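PDB 3MKH: nitroalkane oxidase from Podospora anserina, which catalyses the FAD-dependent oxidation of nitroalkanes to aldehydes or ketones, releasing nitrite and reducing molecular oxygen to hydrogen peroxide. Local coordinates for residues 214-219 with 246-251; 362-367 with 387-392. All blocks are in the same frame, centred on the assembly; numbering follows the deposited sequence.

Contact 1: 214-219 with 246-251; sequences ADLDRN and TNVRVP
N219 and R218, on the short helix 213-219, clasp the backbone of R249 in strand 242-251, packing the helix against the beta domain that lies between the helical regions of the acyl-CoA dehydrogenase fold. The axes of the two segments approach to 8.0 Å at an angle of 122°.

Hydrogen bonds dominate. The amide of N219 spans both backbone polar groups of R249, much as a neighbouring strand edge would: OD1 of N219 accepts from R249 N at 2.9 Å, the donor standing above its carbonyl plane, while N219 ND2 gives a nearly straight bond (177°) to R249 O at 3.1 Å. The other N-H of ND2 turns back to D215 O, which also accepts the helical bond from N219 N on the opposite face of its plane. Bonded through both OD1 and ND2, the amide is probably fixed in this orientation, since a flip would set ND2 against the N-H of R249.

R218 adds a second grip. It bends at chi3 (51°), which turns its guanidinium toward strand 242-251, with NH2 donating to R249 O at 2.9 Å in the carbonyl plane; R249 O thus takes bonds from two side chains. A salt bridge from the same NH2 to OD1 of D215 braces the guanidinium, and D215 OD2 accepts from the backbone N of T212, at the end of strand 206-212 just ahead of the helix.

Apolar contacts flank this polar centre. L216 CD2 rests on V248 CG2 at 4.0 Å, and L216 also touches V211 of strand 206-212. V248 and N247 form a G1 bulge facing I164 of strand 161-168. Toward P251, D215 and V250 cross at about a right angle, V250 CG1 lying 3.7 Å from D215 CG.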
loop_
_atom_site.group_PDB
_atom_site.type_symbol
_atom_site.label_atom_id
_atom_site.label_comp_id
_atom_site.label_asym_id
_atom_site.label_seq_id
_atom_site.Cartn_x
_atom_site.Cartn_y
_atom_site.Cartn_z
ATOM N N ALA A 214 -19.338 24.559 38.672
ATOM C CA ALA A 214 -19.703 25.640 39.595
ATOM C C ALA A 214 -19.747 27.009 38.899
ATOM O O ALA A 214 -20.649 27.801 39.161
ATOM C CB ALA A 214 -18.764 25.669 40.789
ATOM N N ASP A 215 -18.782 27.284 38.018
ATOM C CA ASP A 215 -18.803 28.503 37.202
ATOM C C ASP A 215 -20.064 28.565 36.348
ATOM O O ASP A 215 -20.732 29.600 36.278
ATOM C CB ASP A 215 -17.594 28.567 36.266
ATOM C CG ASP A 215 -16.274 28.797 37.002
ATOM O OD1 ASP A 215 -16.226 29.601 37.955
ATOM O OD2 ASP A 215 -15.268 28.177 36.600
ATOM N N LEU A 216 -20.373 27.459 35.678
ATOM C CA LEU A 216 -21.536 27.401 34.793
ATOM C C LEU A 216 -22.825 27.657 35.556
ATOM O O LEU A 216 -23.680 28.399 35.091
ATOM C CB LEU A 216 -21.604 26.063 34.043
ATOM C CG LEU A 216 -20.434 25.852 33.073
ATOM C CD1 LEU A 216 -20.532 24.510 32.388
ATOM C CD2 LEU A 216 -20.368 26.977 32.031
ATOM N N ASP A 217 -22.954 27.052 36.730
ATOM C CA ASP A 217 -24.167 27.206 37.537
ATOM C C ASP A 217 -24.281 28.648 38.023
ATOM O O ASP A 217 -25.369 29.217 38.080
ATOM C CB ASP A 217 -24.137 26.279 38.759
ATOM C CG ASP A 217 -24.267 24.801 38.399
ATOM O OD1 ASP A 217 -24.646 24.469 37.249
ATOM O OD2 ASP A 217 -24.005 23.966 39.295
ATOM N N ARG A 218 -23.148 29.231 38.386
ATOM C CA ARG A 218 -23.126 30.604 38.879
ATOM C C ARG A 218 -23.571 31.570 37.778
ATOM O O ARG A 218 -24.315 32.521 38.029
ATOM C CB ARG A 218 -21.723 30.953 39.398
ATOM C CG ARG A 218 -21.532 32.407 39.789
ATOM C CD ARG A 218 -20.154 32.606 40.416
ATOM N NE ARG A 218 -19.084 32.058 39.581
ATOM C CZ ARG A 218 -18.586 32.675 38.515
ATOM N NH1 ARG A 218 -19.063 33.862 38.150
ATOM N NH2 ARG A 218 -17.614 32.105 37.812
ATOM N N ASN A 219 -23.123 31.314 36.555
ATOM C CA ASN A 219 -23.506 32.122 35.409
ATOM C C ASN A 219 -24.966 31.982 34.973
ATOM O O ASN A 219 -25.460 32.818 34.219
ATOM C CB ASN A 219 -22.583 31.843 34.223
ATOM C CG ASN A 219 -21.279 32.587 34.328
ATOM O OD1 ASN A 219 -21.182 33.744 33.925
ATOM N ND2 ASN A 219 -20.269 31.933 34.881
ATOM N N THR A 246 -22.058 30.607 26.419
ATOM C CA THR A 246 -22.531 31.975 26.203
ATOM C C THR A 246 -22.304 32.872 27.409
ATOM O O THR A 246 -22.812 32.600 28.490
ATOM C CB THR A 246 -24.025 32.008 25.868
ATOM O OG1 THR A 246 -24.257 31.198 24.717
ATOM C CG2 THR A 246 -24.470 33.445 25.570
ATOM N N ASN A 247 -21.563 33.956 27.194
ATOM C CA ASN A 247 -21.189 34.887 28.260
ATOM C C ASN A 247 -20.847 34.217 29.584
ATOM O O ASN A 247 -21.391 34.562 30.638
ATOM C CB ASN A 247 -22.254 35.969 28.438
ATOM C CG ASN A 247 -22.285 36.944 27.269
ATOM O OD1 ASN A 247 -23.355 37.392 26.849
ATOM N ND2 ASN A 247 -21.112 37.263 26.728
ATOM N N VAL A 248 -19.925 33.261 29.519
ATOM C CA VAL A 248 -19.471 32.566 30.703
ATOM C C VAL A 248 -18.374 33.384 31.365
ATOM O O VAL A 248 -17.273 33.505 30.828
ATOM C CB VAL A 248 -18.917 31.173 30.354
ATOM C CG1 VAL A 248 -18.308 30.518 31.603
ATOM C CG2 VAL A 248 -20.014 30.294 29.754
ATOM N N ARG A 249 -18.668 33.931 32.539
ATOM C CA ARG A 249 -17.713 34.796 33.217
ATOM C C ARG A 249 -16.985 34.055 34.327
ATOM O O ARG A 249 -17.609 33.402 35.164
ATOM C CB ARG A 249 -18.428 36.025 33.789
ATOM C CG ARG A 249 -19.162 36.836 32.729
ATOM C CD ARG A 249 -19.767 38.124 33.302
ATOM N NE ARG A 249 -20.257 39.008 32.241
ATOM C CZ ARG A 249 -21.425 38.852 31.619
ATOM N NH1 ARG A 249 -22.223 37.842 31.946
ATOM N NH2 ARG A 249 -21.797 39.702 30.663
ATOM N N VAL A 250 -15.659 34.173 34.340
ATOM C CA VAL A 250 -14.868 33.526 35.375
ATOM C C VAL A 250 -13.815 34.485 35.939
ATOM O O VAL A 250 -13.350 35.397 35.248
ATOM C CB VAL A 250 -14.173 32.244 34.848
ATOM C CG1 VAL A 250 -15.217 31.225 34.392
ATOM C CG2 VAL A 250 -13.198 32.585 33.724
ATOM N N PRO A 251 -13.445 34.279 37.200
ATOM C CA PRO A 251 -12.434 35.130 37.832
ATOM C C PRO A 251 -11.058 34.842 37.241
ATOM O O PRO A 251 -10.862 33.850 36.516
ATOM C CB PRO A 251 -12.522 34.740 39.312
ATOM C CG PRO A 251 -13.047 33.324 39.300
ATOM C CD PRO A 251 -13.985 33.255 38.117
#

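Contact 2: 362-367 with 387-392; sequences AAVKAC and DLLNTA
C367 points from helix 345-374 into the neighbouring helix 385-392, and its short side chain is the one most covered by the partner segment. Its CB lies over the backbone of L389, 3.7 Å from L389 CA, and also meets the branch end CD1 of L389 at 4.0 Å. With SG beside the backbone N (chi1 -71°), the sulfur reaches between two residues one turn apart: it is 3.8 Å from L388 CB and at the same distance from A392 CB, with L388 O at 3.7 Å.

Farther along, the methyl of A392 sits against A363, their CB atoms 4.2 Å apart. V364 CG2 comes close to A392 O, at 3.4 Å, so a methyl group borders this carbonyl. No hydrogen bond joins the two segments. L284 of helix 262-298 packs on L388 and A392, while V364 and L389 also touch T368 and V393 of a second subunit, respectively.

The two segments run nearly antiparallel (159°), their axes 8.7 Å apart at closest approach, which is consistent with the small side chains of A363, C367 and A392. The arrangement belongs to the C-terminal helical domain of the acyl-CoA dehydrogenase fold, at an interface between subunits of the tetramer.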
loop_
_atom_site.group_PDB
_atom_site.type_symbol
_atom_site.label_atom_id
_atom_site.label_comp_id
_atom_site.label_asym_id
_atom_site.label_seq_id
_atom_site.Cartn_x
_atom_site.Cartn_y
_atom_site.Cartn_z
ATOM N N ALA A 362 -1.961 1.823 10.937
ATOM C CA ALA A 362 -1.769 0.378 10.990
ATOM C C ALA A 362 -2.960 -0.363 11.613
ATOM O O ALA A 362 -3.260 -1.485 11.219
ATOM C CB ALA A 362 -0.478 0.028 11.715
ATOM N N ALA A 363 -3.631 0.249 12.587
ATOM C CA ALA A 363 -4.862 -0.339 13.138
ATOM C C ALA A 363 -5.994 -0.466 12.104
ATOM O O ALA A 363 -6.670 -1.510 12.012
ATOM C CB ALA A 363 -5.340 0.459 14.376
ATOM N N VAL A 364 -6.222 0.590 11.334
ATOM C CA VAL A 364 -7.242 0.537 10.276
ATOM C C VAL A 364 -6.915 -0.566 9.248
ATOM O O VAL A 364 -7.764 -1.392 8.917
ATOM C CB VAL A 364 -7.403 1.913 9.573
ATOM C CG1 VAL A 364 -8.432 1.835 8.446
ATOM C CG2 VAL A 364 -7.778 2.992 10.606
ATOM N N LYS A 365 -5.671 -0.589 8.774
ATOM C CA LYS A 365 -5.196 -1.627 7.850
ATOM C C LYS A 365 -5.314 -3.058 8.430
ATOM O O LYS A 365 -5.703 -3.978 7.730
ATOM C CB LYS A 365 -3.755 -1.305 7.413
ATOM C CG LYS A 365 -3.028 -2.384 6.598
ATOM C CD LYS A 365 -3.805 -2.812 5.359
ATOM C CE LYS A 365 -2.880 -3.506 4.329
ATOM N NZ LYS A 365 -1.849 -4.446 4.928
ATOM N N ALA A 366 -4.994 -3.231 9.711
ATOM C CA ALA A 366 -5.144 -4.522 10.365
ATOM C C ALA A 366 -6.594 -4.972 10.394
ATOM O O ALA A 366 -6.881 -6.153 10.209
ATOM C CB ALA A 366 -4.607 -4.466 11.791
ATOM N N CYS A 367 -7.504 -4.046 10.701
ATOM C CA CYS A 367 -8.913 -4.398 10.784
ATOM C C CYS A 367 -9.467 -4.791 9.408
ATOM O O CYS A 367 -10.242 -5.747 9.300
ATOM C CB CYS A 367 -9.723 -3.275 11.439
ATOM S SG CYS A 367 -9.404 -3.093 13.220
ATOM N N ASP A 387 -17.110 -3.818 14.561
ATOM C CA ASP A 387 -16.906 -2.840 15.622
ATOM C C ASP A 387 -15.434 -2.464 15.742
ATOM O O ASP A 387 -15.114 -1.305 16.018
ATOM C CB ASP A 387 -17.401 -3.373 16.963
ATOM C CG ASP A 387 -18.915 -3.341 17.084
ATOM O OD1 ASP A 387 -19.583 -2.731 16.209
ATOM O OD2 ASP A 387 -19.427 -3.922 18.066
ATOM N N LEU A 388 -14.538 -3.437 15.560
ATOM C CA LEU A 388 -13.097 -3.132 15.598
ATOM C C LEU A 388 -12.720 -2.115 14.520
ATOM O O LEU A 388 -12.074 -1.116 14.806
ATOM C CB LEU A 388 -12.242 -4.400 15.466
ATOM C CG LEU A 388 -12.156 -5.194 16.772
ATOM C CD1 LEU A 388 -11.749 -6.626 16.491
ATOM C CD2 LEU A 388 -11.157 -4.510 17.695
ATOM N N LEU A 389 -13.124 -2.374 13.278
ATOM C CA LEU A 389 -12.895 -1.421 12.180
ATOM C C LEU A 389 -13.472 -0.023 12.500
ATOM O O LEU A 389 -12.801 1.000 12.377
ATOM C CB LEU A 389 -13.550 -1.955 10.888
ATOM C CG LEU A 389 -13.443 -1.006 9.694
ATOM C CD1 LEU A 389 -11.970 -0.642 9.471
ATOM C CD2 LEU A 389 -14.055 -1.613 8.426
ATOM N N ASN A 390 -14.731 0.017 12.916
ATOM C CA ASN A 390 -15.367 1.294 13.194
ATOM C C ASN A 390 -14.812 2.020 14.413
ATOM O O ASN A 390 -15.045 3.213 14.584
ATOM C CB ASN A 390 -16.876 1.144 13.279
ATOM C CG ASN A 390 -17.495 0.998 11.912
ATOM O OD1 ASN A 390 -17.433 1.917 11.112
ATOM N ND2 ASN A 390 -18.043 -0.174 11.619
ATOM N N THR A 391 -14.077 1.301 15.247
ATOM C CA THR A 391 -13.312 1.944 16.319
ATOM C C THR A 391 -12.004 2.462 15.739
ATOM O O THR A 391 -11.600 3.609 15.962
ATOM C CB THR A 391 -13.039 0.944 17.477
ATOM O OG1 THR A 391 -14.288 0.461 17.989
ATOM C CG2 THR A 391 -12.247 1.617 18.620
ATOM N N ALA A 392 -11.344 1.611 14.964
ATOM C CA ALA A 392 -10.016 1.925 14.451
ATOM C C ALA A 392 -9.994 3.168 13.556
ATOM O O ALA A 392 -9.031 3.959 13.592
ATOM C CB ALA A 392 -9.440 0.699 13.697
#

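The two contacts lie on opposite sides of the chain's centre, about 40 Å apart between centres, and share no secondary-structure element. Contact 1 is partly buried and peripheral, joining a short helix to a strand of the beta domain without help from another subunit. Its chemistry is correspondingly mixed, with polar and charged side chains gripping backbone and apolar contacts to the sides. Contact 2 is buried within the C-terminal helical domain and pairs helix with helix through alanine, valine, leucine and cysteine alone. It also lies nearer the assembly's interior, where a second subunit packs on the same helices and bound FAD is about 12 Å from the side chain of A392.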